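Local structure of lysosome-associated membrane glycoprotein 1 (Mus musculus, 5GV0) at residues 20-25 with 136-141; 71-76 with 142-147; 81-86 with 107-112; 120-125 with 155-160. The protein is a heavily glycosylated lysosomal membrane protein that assembles with other copies of itself, probably through its luminal part. One frame throughout, in Å; residues are numbered along the deposited sequence.

Interaction 1 (20-25 with 136-141); sequences SMALQL and NVFSVQ
Gln24 and Asn136 face each other across two antiparallel strands and join by their side-chain amides. Asn136 ND2 gives a nearly straight bond of 3.1 Å to Gln24 OE1, using a lone pair in the plane of that carbonyl, although the two amide planes are turned 66° apart. With its CG anti to the backbone N (chi1 172°) and the rest of the chain extended, Gln24 carries OE1 out to the N-H of Asn136 ND2. The remaining amide ends are engaged too: Asn136 OD1 by His126 and Ser134, Gln24 NE2 by Asn42. On the same face, Ala22 CB meets Phe138 CB at 4.1 Å and Ser139 OG at 4.0 Å. The opposite face is apolar. There Leu23 and Val137 lie alongside each other, pointing the same way, with Leu23 CD2 4.0 Å from Val137 CG2, while Met21 CB rests against Val140 CG2 at an oblique angle. Opposite Ala22 the segment 136-141 carries one extra residue, a classic beta bulge: Phe138 N bonds Ala22 O at 2.9 Å and Ser139 O takes the N-H of Ala22 at 3.0 Å. A water bridges Ser20 O and Ser139 OG beside it. The chemistry is thus two-sided, with an amide-amide bond and a bridging water on the Gln24 face and hydrocarbon turned into the protein on the Leu23 face, while the bulge lets the chain turn its corner without giving up backbone bonding.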
loop_
_atom_site.group_PDB
_atom_site.type_symbol
_atom_site.label_atom_id
_atom_site.label_comp_id
_atom_site.label_asym_id
_atom_site.label_seq_id
_atom_site.Cartn_x
_atom_site.Cartn_y
_atom_site.Cartn_z
ATOM N N SER A 20 9.995 -1.860 1.646
ATOM C CA SER A 20 10.314 -3.214 1.232
ATOM C C SER A 20 9.129 -4.051 1.654
ATOM O O SER A 20 8.912 -4.271 2.851
ATOM C CB SER A 20 11.609 -3.707 1.874
ATOM O OG SER A 20 11.874 -5.040 1.485
ATOM N N MET A 21 8.313 -4.472 0.694
ATOM C CA MET A 21 7.057 -5.090 1.077
ATOM C C MET A 21 6.488 -6.010 0.025
ATOM O O MET A 21 6.752 -5.853 -1.172
ATOM C CB MET A 21 6.021 -4.014 1.430
ATOM C CG MET A 21 5.750 -3.011 0.330
ATOM S SD MET A 21 4.766 -1.649 0.989
ATOM C CE MET A 21 4.675 -0.592 -0.448
ATOM N N ALA A 22 5.702 -6.968 0.509
ATOM C CA ALA A 22 4.975 -7.908 -0.325
ATOM C C ALA A 22 3.486 -7.638 -0.167
ATOM O O ALA A 22 2.964 -7.677 0.950
ATOM C CB ALA A 22 5.317 -9.346 0.069
ATOM N N LEU A 23 2.813 -7.356 -1.280
ATOM C CA LEU A 23 1.421 -6.921 -1.264
ATOM C C LEU A 23 0.545 -7.760 -2.175
ATOM O O LEU A 23 0.995 -8.255 -3.205
ATOM C CB LEU A 23 1.312 -5.458 -1.685
ATOM C CG LEU A 23 2.139 -4.423 -0.923
ATOM C CD1 LEU A 23 1.987 -3.087 -1.613
ATOM C CD2 LEU A 23 1.695 -4.327 0.522
ATOM N N GLN A 24 -0.722 -7.882 -1.796
ATOM C CA GLN A 24 -1.677 -8.699 -2.524
ATOM C C GLN A 24 -3.056 -8.076 -2.421
ATOM O O GLN A 24 -3.485 -7.699 -1.331
ATOM C CB GLN A 24 -1.673 -10.110 -1.953
ATOM C CG GLN A 24 -2.747 -11.040 -2.464
ATOM C CD GLN A 24 -2.670 -12.366 -1.752
ATOM O OE1 GLN A 24 -3.279 -12.552 -0.700
ATOM N NE2 GLN A 24 -1.881 -13.283 -2.297
ATOM N N LEU A 25 -3.739 -7.946 -3.550
ATOM C CA LEU A 25 -5.127 -7.493 -3.547
ATOM C C LEU A 25 -6.050 -8.698 -3.481
ATOM O O LEU A 25 -5.913 -9.629 -4.262
ATOM C CB LEU A 25 -5.432 -6.661 -4.788
ATOM C CG LEU A 25 -4.551 -5.430 -4.987
ATOM C CD1 LEU A 25 -4.668 -4.952 -6.417
ATOM C CD2 LEU A 25 -4.963 -4.337 -4.019
ATOM N N ASN A 136 -3.855 -7.005 1.302
ATOM C CA ASN A 136 -3.103 -7.907 2.157
ATOM C C ASN A 136 -1.636 -7.524 2.148
ATOM O O ASN A 136 -0.950 -7.616 1.130
ATOM C CB ASN A 136 -3.321 -9.353 1.711
ATOM C CG ASN A 136 -4.773 -9.764 1.826
ATOM O OD1 ASN A 136 -5.563 -9.095 2.500
ATOM N ND2 ASN A 136 -5.135 -10.867 1.184
ATOM N N VAL A 137 -1.194 -7.020 3.296
ATOM C CA VAL A 137 0.191 -6.644 3.512
ATOM C C VAL A 137 0.859 -7.857 4.115
ATOM O O VAL A 137 0.785 -8.093 5.323
ATOM C CB VAL A 137 0.318 -5.424 4.433
ATOM C CG1 VAL A 137 1.771 -5.018 4.551
ATOM C CG2 VAL A 137 -0.508 -4.269 3.889
ATOM N N PHE A 138 1.477 -8.645 3.252
ATOM C CA PHE A 138 1.990 -9.948 3.638
ATOM C C PHE A 138 3.224 -9.776 4.511
ATOM O O PHE A 138 3.377 -10.458 5.530
ATOM C CB PHE A 138 2.296 -10.778 2.387
ATOM C CG PHE A 138 2.721 -12.175 2.684
ATOM C CD1 PHE A 138 1.778 -13.158 2.930
ATOM C CD2 PHE A 138 4.065 -12.511 2.719
ATOM C CE1 PHE A 138 2.173 -14.452 3.208
ATOM C CE2 PHE A 138 4.465 -13.802 2.994
ATOM C CZ PHE A 138 3.519 -14.771 3.241
ATOM N N SER A 139 4.092 -8.853 4.117
ATOM C CA SER A 139 5.184 -8.412 4.980
ATOM C C SER A 139 5.574 -7.006 4.567
ATOM O O SER A 139 5.312 -6.590 3.435
ATOM C CB SER A 139 6.387 -9.350 4.900
ATOM O OG SER A 139 7.027 -9.239 3.646
ATOM N N VAL A 140 6.189 -6.262 5.478
ATOM C CA VAL A 140 6.457 -4.867 5.184
ATOM C C VAL A 140 7.518 -4.269 6.086
ATOM O O VAL A 140 7.558 -4.535 7.286
ATOM C CB VAL A 140 5.158 -4.029 5.302
ATOM C CG1 VAL A 140 4.515 -4.217 6.685
ATOM C CG2 VAL A 140 5.405 -2.559 5.010
ATOM N N GLN A 141 8.398 -3.485 5.481
ATOM C CA GLN A 141 9.110 -2.450 6.211
ATOM C C GLN A 141 8.859 -1.169 5.427
ATOM O O GLN A 141 9.039 -1.148 4.206
ATOM C CB GLN A 141 10.600 -2.761 6.352
ATOM C CG GLN A 141 11.327 -1.736 7.225
ATOM C CD GLN A 141 12.701 -2.189 7.654
ATOM O OE1 GLN A 141 13.242 -3.171 7.134
ATOM N NE2 GLN A 141 13.283 -1.470 8.609
HETATM O O HOH W 1 8.932 -7.174 3.636
#

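Interaction 2 (71-76 with 142-147). With NAG (2-acetamido-2-deoxy-beta-D-glucopyranose), chain G.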
loop_
_atom_site.group_PDB
_atom_site.type_symbol
_atom_site.label_atom_id
_atom_site.label_comp_id
_atom_site.label_asym_id
_atom_site.label_seq_id
_atom_site.Cartn_x
_atom_site.Cartn_y
_atom_site.Cartn_z
ATOM N N LEU A 71 -1.125 3.892 -2.933
ATOM C CA LEU A 71 -1.111 3.974 -1.483
ATOM C C LEU A 71 -0.867 5.416 -1.104
ATOM O O LEU A 71 0.018 6.076 -1.666
ATOM C CB LEU A 71 -0.025 3.087 -0.891
ATOM C CG LEU A 71 -0.031 1.632 -1.331
ATOM C CD1 LEU A 71 1.093 0.883 -0.640
ATOM C CD2 LEU A 71 -1.381 1.001 -1.033
ATOM N N GLN A 72 -1.650 5.918 -0.161
ATOM C CA GLN A 72 -1.484 7.281 0.314
ATOM C C GLN A 72 -1.117 7.252 1.781
ATOM O O GLN A 72 -1.782 6.599 2.580
ATOM C CB GLN A 72 -2.762 8.094 0.086
ATOM C CG GLN A 72 -3.218 8.086 -1.358
ATOM C CD GLN A 72 -4.125 9.247 -1.710
ATOM O OE1 GLN A 72 -4.698 9.894 -0.836
ATOM N NE2 GLN A 72 -4.253 9.522 -3.003
ATOM N N PHE A 73 -0.036 7.938 2.122
ATOM C CA PHE A 73 0.433 8.013 3.495
ATOM C C PHE A 73 0.196 9.414 4.031
ATOM O O PHE A 73 0.360 10.404 3.315
ATOM C CB PHE A 73 1.919 7.652 3.586
ATOM C CG PHE A 73 2.208 6.225 3.241
ATOM C CD1 PHE A 73 2.363 5.835 1.918
ATOM C CD2 PHE A 73 2.294 5.268 4.234
ATOM C CE1 PHE A 73 2.610 4.503 1.595
ATOM C CE2 PHE A 73 2.539 3.941 3.919
ATOM C CZ PHE A 73 2.697 3.559 2.604
ATOM N N GLY A 74 -0.203 9.486 5.293
ATOM C CA GLY A 74 -0.419 10.753 5.951
ATOM C C GLY A 74 0.377 10.821 7.226
ATOM O O GLY A 74 0.961 9.840 7.678
ATOM N N MET A 75 0.410 12.003 7.815
ATOM C CA MET A 75 1.016 12.126 9.117
ATOM C C MET A 75 0.458 13.313 9.849
ATOM O O MET A 75 -0.053 14.261 9.256
ATOM C CB MET A 75 2.534 12.236 9.011
ATOM C CG MET A 75 3.037 13.438 8.281
ATOM S SD MET A 75 4.634 13.819 8.991
ATOM C CE MET A 75 4.144 14.752 10.433
ATOM N N ASN A 76 0.564 13.227 11.162
ATOM C CA ASN A 76 0.008 14.200 12.067
ATOM C C ASN A 76 1.188 14.859 12.754
ATOM O O ASN A 76 1.881 14.228 13.554
ATOM C CB ASN A 76 -0.935 13.482 13.023
ATOM C CG ASN A 76 -1.569 14.391 14.034
ATOM O OD1 ASN A 76 -1.397 15.610 14.012
ATOM N ND2 ASN A 76 -2.320 13.788 14.942
ATOM N N VAL A 142 8.397 -0.118 6.101
ATOM C CA VAL A 142 8.004 1.086 5.384
ATOM C C VAL A 142 8.244 2.334 6.228
ATOM O O VAL A 142 8.132 2.316 7.459
ATOM C CB VAL A 142 6.519 1.002 4.921
ATOM C CG1 VAL A 142 5.568 0.971 6.111
ATOM C CG2 VAL A 142 6.174 2.153 3.982
ATOM N N GLN A 143 8.609 3.415 5.557
ATOM C CA GLN A 143 8.851 4.684 6.226
ATOM C C GLN A 143 8.468 5.841 5.309
ATOM O O GLN A 143 8.909 5.890 4.153
ATOM C CB GLN A 143 10.314 4.779 6.643
ATOM C CG GLN A 143 10.656 6.032 7.445
ATOM C CD GLN A 143 12.053 5.952 8.020
ATOM O OE1 GLN A 143 12.567 4.859 8.262
ATOM N NE2 GLN A 143 12.687 7.108 8.232
ATOM N N ALA A 144 7.643 6.752 5.817
ATOM C CA ALA A 144 7.151 7.878 5.039
ATOM C C ALA A 144 7.503 9.209 5.697
ATOM O O ALA A 144 7.608 9.298 6.929
ATOM C CB ALA A 144 5.634 7.765 4.845
ATOM N N PHE A 145 7.691 10.209 4.835
ATOM C CA PHE A 145 7.941 11.615 5.161
ATOM C C PHE A 145 9.408 11.818 5.530
ATOM O O PHE A 145 10.229 12.027 4.644
ATOM C CB PHE A 145 6.968 12.115 6.243
ATOM C CG PHE A 145 5.535 12.151 5.765
ATOM C CD1 PHE A 145 5.062 13.246 5.056
ATOM C CD2 PHE A 145 4.687 11.071 5.965
ATOM C CE1 PHE A 145 3.764 13.275 4.576
ATOM C CE2 PHE A 145 3.385 11.090 5.484
ATOM C CZ PHE A 145 2.924 12.197 4.787
ATOM N N LYS A 146 9.755 11.740 6.805
ATOM C CA LYS A 146 11.141 11.954 7.207
ATOM C C LYS A 146 11.996 10.713 6.949
ATOM O O LYS A 146 11.717 9.634 7.471
ATOM C CB LYS A 146 11.207 12.344 8.679
ATOM C CG LYS A 146 12.594 12.717 9.175
ATOM C CD LYS A 146 12.488 13.389 10.537
ATOM C CE LYS A 146 13.855 13.754 11.087
ATOM N NZ LYS A 146 14.701 12.546 11.297
ATOM N N VAL A 147 13.025 10.870 6.117
ATOM C CA VAL A 147 14.021 9.831 5.903
ATOM C C VAL A 147 15.421 10.435 6.048
ATOM O O VAL A 147 15.743 11.439 5.408
ATOM C CB VAL A 147 13.879 9.171 4.516
ATOM C CG1 VAL A 147 15.000 8.160 4.288
ATOM C CG2 VAL A 147 12.513 8.503 4.386
HETATM C C1 NAG G . -2.990 14.507 15.984
HETATM C C2 NAG G . -4.327 13.881 16.328
HETATM C C3 NAG G . -5.028 14.732 17.374
HETATM C C4 NAG G . -4.132 14.880 18.598
HETATM C C5 NAG G . -2.731 15.364 18.209
HETATM C C6 NAG G . -1.755 15.265 19.356
HETATM C C7 NAG G . -5.614 12.516 14.756
HETATM C C8 NAG G . -6.461 12.509 13.519
HETATM N N2 NAG G . -5.160 13.711 15.150
HETATM O O3 NAG G . -6.262 14.125 17.737
HETATM O O4 NAG G . -4.709 15.809 19.509
HETATM O O5 NAG G . -2.181 14.564 17.149
HETATM O O6 NAG G . -1.639 13.920 19.801
HETATM O O7 NAG G . -5.353 11.486 15.372
#
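Met75 lies over one face of the Phe145 ring. Its CG sits 3.5 Å from the ring centroid and only 3° off the normal, a CH-pi contact, and SD follows over the same ring at 4.1 Å from the centroid, a Met-aromatic contact. The bend at chi3 (-83°) then carries the methyl end away from the other segment. At its edge the ring meets backbone: Phe145 CZ is 3.5 Å from Phe73 O, which lies near the ring plane. Phe145 CE2 is also 3.5 Å from Gly74 C. Deeper in, Phe73 continues the apolar contact. Its CB touches Ala144 CB at 3.9 Å, and the far end of its ring, CZ, reaches Val142 CG2 at 4.0 Å. Phe145 itself leaves the strand with a positive phi (80°), and the chain just beyond it is fastened by Gln143 NE2, which bonds Lys146 O at 2.8 Å while Gln143 OE1 accepts from Gly153 N. Past Met75, Asn76 bears a glycan, its ND2 covalently joined to C1 of the sugar. Residues 71-76 belong to strand 67-76, bonded through Phe73 to Val58 and through Gly74 to Phe83, whereas 142-144 end a strand of the other sheet. The two sheets pack here without pairing their backbones, side chains of 142-145 lying on the side chains and backbone of 73-75. Leu17 of strand 14-30 touches both Phe73 and Ala144, and Phe82 of strand 81-92 touches Ala144.

Interaction 3 (81-86 with 107-112); sequences LFFLQG and SLKALQ. With NAG (2-acetamido-2-deoxy-beta-D-glucopyranose), chain D.
Residues 81-86 and 107-112 run roughly antiparallel, their end-to-end directions 141° apart, and Leu84 and Ala110 form a hydrogen-bonded pair. Leu84 N bonds Ala110 O at 2.8 Å. In return, Ala110 N bonds Leu84 O at 3.1 Å. Leu108 N adds a bond to Gln85 O, approaching from above the carbonyl plane. Lys109 lays its aliphatic chain across the Phe83 ring: the bend at chi3 (-78°) brings CE over the ring, 3.7 Å from the centroid and almost on the normal, and NZ beyond it stays over the same face, 4.6 Å from the centroid, a cation-pi contact. Beside that ring runs Gln112, pointing the same way, its OE1 3.7 Å from Phe83 CD2 and its amide plane turned 73° from the ring; the amide also meets Leu81 CD1. Inward, Leu84 CB packs on Leu111 CD1 at 4.1 Å, and Leu108 CD1 lies against Gly86. Leu111 O is buried by the contact and has no polar partner. On the outer side Leu108 CD2 touches a glycan sugar at 3.6 Å from its O5, and Lys109 touches another. The loop 107-111 thus flanks strand 81-92, whose other edge bonds strand 67-76, while Leu84 and Ala110 pack on Ile127 of strand 125-128 of the other sheet.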
loop_
_atom_site.group_PDB
_atom_site.type_symbol
_atom_site.label_atom_id
_atom_site.label_comp_id
_atom_site.label_asym_id
_atom_site.label_seq_id
_atom_site.Cartn_x
_atom_site.Cartn_y
_atom_site.Cartn_z
ATOM N N LEU A 81 3.543 11.005 13.935
ATOM C CA LEU A 81 3.276 9.638 13.508
ATOM C C LEU A 81 2.913 9.666 12.042
ATOM O O LEU A 81 2.219 10.586 11.604
ATOM C CB LEU A 81 2.129 9.011 14.297
ATOM C CG LEU A 81 2.306 8.773 15.792
ATOM C CD1 LEU A 81 0.979 8.384 16.411
ATOM C CD2 LEU A 81 3.342 7.689 16.036
ATOM N N PHE A 82 3.377 8.674 11.284
ATOM C CA PHE A 82 2.904 8.499 9.914
ATOM C C PHE A 82 2.143 7.188 9.806
ATOM O O PHE A 82 2.269 6.312 10.660
ATOM C CB PHE A 82 4.059 8.537 8.895
ATOM C CG PHE A 82 5.012 7.370 8.988
ATOM C CD1 PHE A 82 4.754 6.176 8.322
ATOM C CD2 PHE A 82 6.178 7.479 9.730
ATOM C CE1 PHE A 82 5.638 5.111 8.413
ATOM C CE2 PHE A 82 7.062 6.412 9.820
ATOM C CZ PHE A 82 6.794 5.238 9.162
ATOM N N PHE A 83 1.362 7.056 8.740
ATOM C CA PHE A 83 0.508 5.896 8.564
ATOM C C PHE A 83 -0.035 5.852 7.151
ATOM O O PHE A 83 -0.098 6.873 6.463
ATOM C CB PHE A 83 -0.660 5.909 9.579
ATOM C CG PHE A 83 -1.370 7.226 9.674
ATOM C CD1 PHE A 83 -2.441 7.520 8.845
ATOM C CD2 PHE A 83 -0.966 8.175 10.598
ATOM C CE1 PHE A 83 -3.091 8.737 8.932
ATOM C CE2 PHE A 83 -1.612 9.394 10.690
ATOM C CZ PHE A 83 -2.677 9.672 9.858
ATOM N N LEU A 84 -0.403 4.651 6.721
ATOM C CA LEU A 84 -1.189 4.475 5.508
ATOM C C LEU A 84 -2.580 5.017 5.787
ATOM O O LEU A 84 -3.262 4.527 6.700
ATOM C CB LEU A 84 -1.250 3.004 5.113
ATOM C CG LEU A 84 -2.091 2.686 3.875
ATOM C CD1 LEU A 84 -1.378 3.157 2.612
ATOM C CD2 LEU A 84 -2.396 1.206 3.802
ATOM N N GLN A 85 -2.991 6.040 5.039
ATOM C CA GLN A 85 -4.296 6.647 5.270
ATOM C C GLN A 85 -5.270 6.385 4.124
ATOM O O GLN A 85 -6.473 6.564 4.281
ATOM C CB GLN A 85 -4.150 8.157 5.517
ATOM C CG GLN A 85 -3.687 8.974 4.345
ATOM C CD GLN A 85 -3.597 10.449 4.681
ATOM O OE1 GLN A 85 -4.028 10.888 5.756
ATOM N NE2 GLN A 85 -3.020 11.225 3.767
ATOM N N GLY A 86 -4.766 5.947 2.977
ATOM C CA GLY A 86 -5.648 5.763 1.847
ATOM C C GLY A 86 -5.190 4.736 0.840
ATOM O O GLY A 86 -3.998 4.499 0.678
ATOM N N SER A 107 -9.946 6.681 4.477
ATOM C CA SER A 107 -10.132 6.763 5.918
ATOM C C SER A 107 -9.460 5.581 6.621
ATOM O O SER A 107 -10.031 4.954 7.518
ATOM C CB SER A 107 -11.622 6.820 6.257
ATOM O OG SER A 107 -11.830 7.291 7.581
ATOM N N LEU A 108 -8.241 5.273 6.201
ATOM C CA LEU A 108 -7.486 4.168 6.775
ATOM C C LEU A 108 -6.509 4.664 7.823
ATOM O O LEU A 108 -6.146 5.837 7.846
ATOM C CB LEU A 108 -6.713 3.419 5.696
ATOM C CG LEU A 108 -7.512 2.973 4.479
ATOM C CD1 LEU A 108 -6.600 2.270 3.489
ATOM C CD2 LEU A 108 -8.641 2.036 4.882
ATOM N N LYS A 109 -6.078 3.752 8.687
ATOM C CA LYS A 109 -4.949 4.026 9.563
ATOM C C LYS A 109 -4.243 2.719 9.855
ATOM O O LYS A 109 -4.619 1.974 10.768
ATOM C CB LYS A 109 -5.382 4.718 10.858
ATOM C CG LYS A 109 -4.193 5.073 11.754
ATOM C CD LYS A 109 -4.554 6.080 12.835
ATOM C CE LYS A 109 -4.628 7.491 12.274
ATOM N NZ LYS A 109 -4.865 8.501 13.345
ATOM N N ALA A 110 -3.239 2.424 9.040
ATOM C CA ALA A 110 -2.459 1.210 9.197
ATOM C C ALA A 110 -0.992 1.534 8.989
ATOM O O ALA A 110 -0.649 2.658 8.611
ATOM C CB ALA A 110 -2.930 0.134 8.211
ATOM N N LEU A 111 -0.136 0.551 9.250
ATOM C CA LEU A 111 1.308 0.692 9.064
ATOM C C LEU A 111 1.827 1.932 9.801
ATOM O O LEU A 111 2.688 2.657 9.306
ATOM C CB LEU A 111 1.650 0.761 7.566
ATOM C CG LEU A 111 0.940 -0.212 6.618
ATOM C CD1 LEU A 111 1.483 -0.067 5.191
ATOM C CD2 LEU A 111 1.063 -1.656 7.103
ATOM N N GLN A 112 1.295 2.167 10.993
ATOM C CA GLN A 112 1.601 3.383 11.730
ATOM C C GLN A 112 2.903 3.277 12.512
ATOM O O GLN A 112 3.143 2.295 13.216
ATOM C CB GLN A 112 0.456 3.723 12.679
ATOM C CG GLN A 112 0.666 5.025 13.451
ATOM C CD GLN A 112 -0.570 5.466 14.213
ATOM O OE1 GLN A 112 -1.303 6.349 13.767
ATOM N NE2 GLN A 112 -0.801 4.861 15.371
HETATM C C1 NAG D . -12.921 2.517 5.045
HETATM C C2 NAG D . -14.370 2.080 5.250
HETATM C C3 NAG D . -14.815 2.447 6.660
HETATM C C4 NAG D . -13.857 1.867 7.691
HETATM C C5 NAG D . -12.422 2.272 7.361
HETATM C C6 NAG D . -11.398 1.625 8.266
HETATM C C7 NAG D . -15.904 1.968 3.326
HETATM C C8 NAG D . -16.814 2.747 2.425
HETATM N N2 NAG D . -15.265 2.674 4.268
HETATM O O3 NAG D . -16.136 1.971 6.887
HETATM O O4 NAG D . -14.189 2.382 8.976
HETATM O O5 NAG D . -12.097 1.880 6.017
HETATM O O6 NAG D . -11.586 0.218 8.330
HETATM O O7 NAG D . -15.750 0.756 3.195
#

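Interaction 4 (120-125 with 155-160); sequences KCNTEE and VEECVQ
A disulfide clamps the end of a short parallel strand pairing, where the last strand, 155-157, is added to strand 118-121. Cys121 SG and Cys158 SG are bonded at 2.0 Å with a chi3 of 77°. The halves differ in torsion: SG of Cys121 is anti to its N (chi1 -167°), that of Cys158 lies between N and the carbonyl carbon (64°), and this pairing turns the sulfurs toward each other across the gap between the chains. Just before the bridge both backbone polar atoms of Lys120 are bonded to 155-160: its N to Glu156 O at 3.1 Å, its O to Cys158 N at 2.9 Å. The extended Lys120 chain crosses Val155, with Lys120 CB 3.6 Å from Val155 CG1. Lys120 NZ and Glu157 OE2, on the same face, stay 5.1 Å apart, too far for a salt bridge, though a weak attraction is possible; Asp161 also lies close to Glu157 OE2. Beyond the disulfide, the Thr123 and Gln160 side chains cross at about a right angle, Thr123 CB and CG2 touching Gln160 CB. Thr123 OG1 is hydrogen-bonded to Asp161 OD1, and Asp161 OD2 accepts the N-H of Asn122. On its other edge strand 118-121 pairs with strand 140-144 through Cys121 and Val140, leaving it between that strand and 155-157, while Glu156 reaches back to Thr114 and Asn117.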
loop_
_atom_site.group_PDB
_atom_site.type_symbol
_atom_site.label_atom_id
_atom_site.label_comp_id
_atom_site.label_asym_id
_atom_site.label_seq_id
_atom_site.Cartn_x
_atom_site.Cartn_y
_atom_site.Cartn_z
ATOM N N LYS A 120 7.705 -2.109 10.758
ATOM C CA LYS A 120 8.053 -3.431 10.247
ATOM C C LYS A 120 7.088 -4.487 10.766
ATOM O O LYS A 120 6.742 -4.502 11.950
ATOM C CB LYS A 120 9.490 -3.800 10.627
ATOM C CG LYS A 120 9.976 -5.101 9.989
ATOM C CD LYS A 120 11.437 -5.368 10.311
ATOM C CE LYS A 120 11.889 -6.688 9.707
ATOM N NZ LYS A 120 13.263 -7.055 10.145
ATOM N N CYS A 121 6.652 -5.376 9.881
ATOM C CA CYS A 121 5.798 -6.473 10.301
ATOM C C CYS A 121 5.910 -7.630 9.323
ATOM O O CYS A 121 5.843 -7.430 8.115
ATOM C CB CYS A 121 4.349 -6.005 10.414
ATOM S SG CYS A 121 3.284 -7.195 11.300
ATOM N N ASN A 122 6.089 -8.836 9.857
ATOM C CA ASN A 122 6.175 -10.054 9.054
ATOM C C ASN A 122 4.928 -10.917 9.215
ATOM O O ASN A 122 4.865 -12.044 8.723
ATOM C CB ASN A 122 7.422 -10.855 9.439
ATOM C CG ASN A 122 8.705 -10.168 9.020
ATOM O OD1 ASN A 122 8.848 -9.742 7.875
ATOM N ND2 ASN A 122 9.643 -10.045 9.951
ATOM N N THR A 123 3.942 -10.379 9.925
ATOM C CA THR A 123 2.657 -11.044 10.103
ATOM C C THR A 123 1.665 -10.447 9.118
ATOM O O THR A 123 1.463 -9.239 9.092
ATOM C CB THR A 123 2.122 -10.888 11.542
ATOM O OG1 THR A 123 3.047 -11.479 12.460
ATOM C CG2 THR A 123 0.769 -11.578 11.699
ATOM N N GLU A 124 1.072 -11.301 8.295
ATOM C CA GLU A 124 0.086 -10.893 7.300
ATOM C C GLU A 124 -1.025 -10.027 7.902
ATOM O O GLU A 124 -1.668 -10.432 8.867
ATOM C CB GLU A 124 -0.505 -12.156 6.663
ATOM C CG GLU A 124 -1.318 -11.975 5.400
ATOM C CD GLU A 124 -1.633 -13.318 4.751
ATOM O OE1 GLU A 124 -2.452 -13.354 3.812
ATOM O OE2 GLU A 124 -1.051 -14.337 5.186
ATOM N N GLU A 125 -1.234 -8.832 7.350
ATOM C CA GLU A 125 -2.347 -7.985 7.773
ATOM C C GLU A 125 -3.309 -7.765 6.622
ATOM O O GLU A 125 -2.920 -7.304 5.553
ATOM C CB GLU A 125 -1.869 -6.631 8.303
ATOM C CG GLU A 125 -3.030 -5.790 8.854
ATOM C CD GLU A 125 -2.622 -4.405 9.308
ATOM O OE1 GLU A 125 -1.419 -4.086 9.251
ATOM O OE2 GLU A 125 -3.513 -3.630 9.722
ATOM N N VAL A 155 13.599 0.333 13.882
ATOM C CA VAL A 155 12.407 -0.464 13.626
ATOM C C VAL A 155 11.382 -0.457 14.761
ATOM O O VAL A 155 11.715 -0.700 15.925
ATOM C CB VAL A 155 12.800 -1.928 13.337
ATOM C CG1 VAL A 155 11.584 -2.837 13.371
ATOM C CG2 VAL A 155 13.508 -2.024 11.994
ATOM N N GLU A 156 10.132 -0.174 14.407
ATOM C CA GLU A 156 9.009 -0.411 15.298
ATOM C C GLU A 156 8.280 -1.632 14.771
ATOM O O GLU A 156 7.583 -1.563 13.762
ATOM C CB GLU A 156 8.085 0.807 15.375
ATOM C CG GLU A 156 8.815 2.062 15.826
ATOM C CD GLU A 156 7.899 3.224 16.145
ATOM O OE1 GLU A 156 6.733 3.229 15.691
ATOM O OE2 GLU A 156 8.352 4.135 16.864
ATOM N N GLU A 157 8.468 -2.763 15.437
ATOM C CA GLU A 157 7.942 -4.028 14.944
ATOM C C GLU A 157 6.552 -4.293 15.502
ATOM O O GLU A 157 6.313 -4.102 16.696
ATOM C CB GLU A 157 8.889 -5.170 15.307
ATOM C CG GLU A 157 8.602 -6.473 14.574
ATOM C CD GLU A 157 9.781 -7.434 14.602
ATOM O OE1 GLU A 157 10.613 -7.338 15.527
ATOM O OE2 GLU A 157 9.879 -8.284 13.691
ATOM N N CYS A 158 5.638 -4.729 14.637
ATOM C CA CYS A 158 4.285 -5.074 15.063
ATOM C C CYS A 158 4.322 -6.097 16.199
ATOM O O CYS A 158 5.156 -7.000 16.211
ATOM C CB CYS A 158 3.468 -5.609 13.887
ATOM S SG CYS A 158 4.084 -7.155 13.176
ATOM N N VAL A 159 3.419 -5.929 17.159
ATOM C CA VAL A 159 3.371 -6.787 18.339
ATOM C C VAL A 159 3.203 -8.257 17.957
ATOM O O VAL A 159 3.777 -9.145 18.592
ATOM C CB VAL A 159 2.226 -6.350 19.283
ATOM C CG1 VAL A 159 2.127 -7.271 20.483
ATOM C CG2 VAL A 159 2.438 -4.911 19.733
ATOM N N GLN A 160 2.451 -8.498 16.889
ATOM C CA GLN A 160 2.123 -9.849 16.446
ATOM C C GLN A 160 3.342 -10.674 16.034
ATOM O O GLN A 160 3.277 -11.906 16.002
ATOM C CB GLN A 160 1.128 -9.790 15.282
ATOM C CG GLN A 160 -0.240 -9.221 15.644
ATOM C CD GLN A 160 -0.309 -7.708 15.535
ATOM O OE1 GLN A 160 0.712 -7.017 15.563
ATOM N NE2 GLN A 160 -1.523 -7.185 15.402
#

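How the interactions relate
Interactions 1 and 4 build one sheet: strand 140-144 pairs with 14-30 in the first, and its neighbour 118-121 takes on 155-157 in the second, their centres about 11 Å apart. Interaction 3 belongs to the other sheet, and interaction 2 is where the two sheets meet, about 8 Å from interaction 3 and about 16 Å from interaction 1 between centres. Strands 67-76 and 81-92 link interactions 2 and 3 by backbone bonds, whereas Met21 and Leu23 pack on Leu71 between interactions 1 and 2. Along the chain the segments of interaction 1 enclose those of interaction 3 and alternate with those of interactions 2 and 4, so distant sequence is interlocked into a single compact luminal domain.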